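PDB 4QNY: mitogen activated protein kinase, putative from Leishmania donovani, which probably catalyses transfer of the gamma-phosphate of ATP to serine or threonine residues of target proteins in a mitogen-activated signalling cascade. Local coordinates for residues A[233-236]-A[237-241]. Numbering follows the deposited sequence.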
ATOM      1  N   ASN A 233      12.776   6.189 -16.999  1.00 20.50           N
ATOM      2  CA  ASN A 233      12.089   7.470 -16.894  1.00 23.17           C
ATOM      3  C   ASN A 233      11.667   7.769 -15.458  1.00 31.16           C
ATOM      4  O   ASN A 233      11.606   8.929 -15.050  1.00 28.16           O
ATOM      5  CB  ASN A 233      10.871   7.501 -17.818  1.00 24.38           C
ATOM      6  CG  ASN A 233      10.220   8.869 -17.878  1.00 32.14           C
ATOM      7  OD1 ASN A 233       9.043   9.024 -17.551  1.00 34.03           O
ATOM      8  ND2 ASN A 233      10.987   9.871 -18.292  1.00 32.72           N
ATOM      9  N   GLN A 234      11.378   6.717 -14.696  1.00 26.66           N
ATOM     10  CA  GLN A 234      11.030   6.867 -13.288  1.00 22.10           C
ATOM     11  C   GLN A 234      12.223   7.399 -12.502  1.00 24.03           C
ATOM     12  O   GLN A 234      12.076   8.271 -11.645  1.00 20.72           O
ATOM     13  CB  GLN A 234      10.555   5.535 -12.701  1.00 14.51           C
ATOM     14  CG  GLN A 234      10.159   5.601 -11.233  1.00 13.95           C
ATOM     15  CD  GLN A 234       8.927   6.451 -10.993  1.00 25.76           C
ATOM     16  OE1 GLN A 234       8.049   6.551 -11.850  1.00 20.11           O
ATOM     17  NE2 GLN A 234       8.856   7.071  -9.821  1.00 28.04           N
ATOM     18  N   LEU A 235      13.405   6.872 -12.805  1.00 14.92           N
ATOM     19  CA  LEU A 235      14.632   7.328 -12.161  1.00 20.53           C
ATOM     20  C   LEU A 235      14.921   8.781 -12.521  1.00 17.41           C
ATOM     21  O   LEU A 235      15.362   9.560 -11.678  1.00 19.59           O
ATOM     22  CB  LEU A 235      15.815   6.442 -12.557  1.00 17.81           C
ATOM     23  CG  LEU A 235      17.155   6.809 -11.916  1.00 16.43           C
ATOM     24  CD1 LEU A 235      17.080   6.679 -10.402  1.00 20.37           C
ATOM     25  CD2 LEU A 235      18.281   5.955 -12.477  1.00 15.06           C
ATOM     26  N   ASP A 236      14.666   9.138 -13.775  1.00 16.34           N
ATOM     27  CA  ASP A 236      14.860  10.508 -14.235  1.00 19.64           C
ATOM     28  C   ASP A 236      13.952  11.473 -13.479  1.00 28.21           C
ATOM     29  O   ASP A 236      14.388  12.543 -13.059  1.00 22.43           O
ATOM     30  CB  ASP A 236      14.605  10.614 -15.741  1.00 19.81           C
ATOM     31  CG  ASP A 236      15.706   9.975 -16.567  1.00 26.54           C
ATOM     32  OD1 ASP A 236      16.878  10.019 -16.136  1.00 29.11           O
ATOM     33  OD2 ASP A 236      15.401   9.433 -17.649  1.00 32.77           O
ATOM     34  N   LYS A 237      12.692  11.082 -13.303  1.00 23.93           N
ATOM     35  CA  LYS A 237      11.713  11.914 -12.610  1.00 17.57           C
ATOM     36  C   LYS A 237      12.073  12.107 -11.141  1.00 20.44           C
ATOM     37  O   LYS A 237      11.855  13.178 -10.575  1.00 23.23           O
ATOM     38  CB  LYS A 237      10.314  11.305 -12.729  1.00 16.80           C
ATOM     39  CG  LYS A 237       9.707  11.412 -14.117  1.00 17.65           C
ATOM     40  CD  LYS A 237       9.402  12.858 -14.470  1.00 18.73           C
ATOM     41  CE  LYS A 237       8.921  12.986 -15.906  1.00 34.75           C
ATOM     42  NZ  LYS A 237       7.740  12.122 -16.180  1.00 40.60           N
ATOM     43  N   ILE A 238      12.620  11.062 -10.527  1.00 15.65           N
ATOM     44  CA  ILE A 238      13.034  11.129  -9.131  1.00 23.08           C
ATOM     45  C   ILE A 238      14.246  12.042  -8.964  1.00 28.84           C
ATOM     46  O   ILE A 238      14.254  12.927  -8.107  1.00 33.12           O
ATOM     47  CB  ILE A 238      13.363   9.729  -8.574  1.00 22.71           C
ATOM     48  CG1 ILE A 238      12.094   8.876  -8.501  1.00 14.94           C
ATOM     49  CG2 ILE A 238      14.005   9.833  -7.198  1.00 16.43           C
ATOM     50  CD1 ILE A 238      12.333   7.463  -8.019  1.00 13.43           C
ATOM     51  N   VAL A 239      15.262  11.828  -9.794  1.00 23.26           N
ATOM     52  CA  VAL A 239      16.496  12.603  -9.720  1.00 22.59           C
ATOM     53  C   VAL A 239      16.264  14.071 -10.080  1.00 24.80           C
ATOM     54  O   VAL A 239      16.858  14.964  -9.476  1.00 26.59           O
ATOM     55  CB  VAL A 239      17.582  12.006 -10.640  1.00 26.20           C
ATOM     56  CG1 VAL A 239      18.812  12.900 -10.684  1.00 25.35           C
ATOM     57  CG2 VAL A 239      17.958  10.610 -10.169  1.00 25.06           C
ATOM     58  N   ASP A 240      15.387  14.317 -11.052  1.00 29.02           N
ATOM     59  CA  ASP A 240      15.058  15.682 -11.460  1.00 28.13           C
ATOM     60  C   ASP A 240      14.544  16.518 -10.293  1.00 31.70           C
ATOM     61  O   ASP A 240      14.731  17.734 -10.259  1.00 33.48           O
ATOM     62  CB  ASP A 240      14.017  15.678 -12.583  1.00 24.92           C
ATOM     63  CG  ASP A 240      14.624  15.387 -13.942  1.00 37.66           C
ATOM     64  OD1 ASP A 240      15.856  15.525 -14.088  1.00 35.76           O
ATOM     65  OD2 ASP A 240      13.865  15.024 -14.865  1.00 45.47           O
ATOM     66  N   VAL A 241      13.899  15.859  -9.335  1.00 28.53           N
ATOM     67  CA  VAL A 241      13.336  16.550  -8.184  1.00 23.16           C
ATOM     68  C   VAL A 241      14.305  16.593  -7.003  1.00 23.63           C
ATOM     69  O   VAL A 241      14.714  17.668  -6.574  1.00 23.45           O
ATOM     70  CB  VAL A 241      12.017  15.896  -7.729  1.00 17.71           C
ATOM     71  CG1 VAL A 241      11.467  16.609  -6.504  1.00 17.53           C
ATOM     72  CG2 VAL A 241      11.000  15.916  -8.860  1.00 18.98           C
TER
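Leu-235 and Val-239, one helical turn apart on helix 231-242, meet through CD1 of the leucine and CG2 of the valine at 4.0 Å, a single apolar touch between methyl groups. Leu-235 has CG anti to its backbone nitrogen (chi1 -179°), and this torsion together with chi2 (62°) carries CD1 along the helix to the valine. The pair continues into the surrounding C-lobe, where Leu-235 touches Val-197 of helix 194-197 and Val-239 lies on Leu-262 of helix 256-264. On the neighbouring stripe, the NE2 end of Gln-234 lies against the CG1-CD1 branch of Ile-238, 3.9 Å from both carbons. The amide is not left without partners there: NE2 donates to the carbonyl of Phe-226, a residue the Ile-238 side chain also touches.

Four backbone bonds of the alpha-helical i to i+4 pattern join the two halves. The Val-239 N to Leu-235 O bond is the straightest, with an N-H...O angle of 168°, and the Asp-240 N to Asp-236 O bond is the shortest at 2.9 Å.

Polar side chains occupy the more open side. Lys-237, bent at chi2 and again at chi4, brings NZ to 3.6 Å from Asn-233 OD1. That spacing is loose, and both groups are held by the preceding loop, NZ by the carbonyl of Gln-227 and OD1 by the amide of Lys-229. The Asp-240 carboxylate approaches the Asp-236 carbonyl, OD2 to O 3.1 Å, two acceptors without a hydrogen bond; its salt bridge to Arg-268 probably offsets this, while Tyr-261 binds the Asp-236 carboxylate.

The buried side is thus mostly apolar, its one amide paired with loop backbone, while the other polar ends tie helix 231-242 to the preceding loop, to helix 256-264 and, through Arg-268, to the chain beyond.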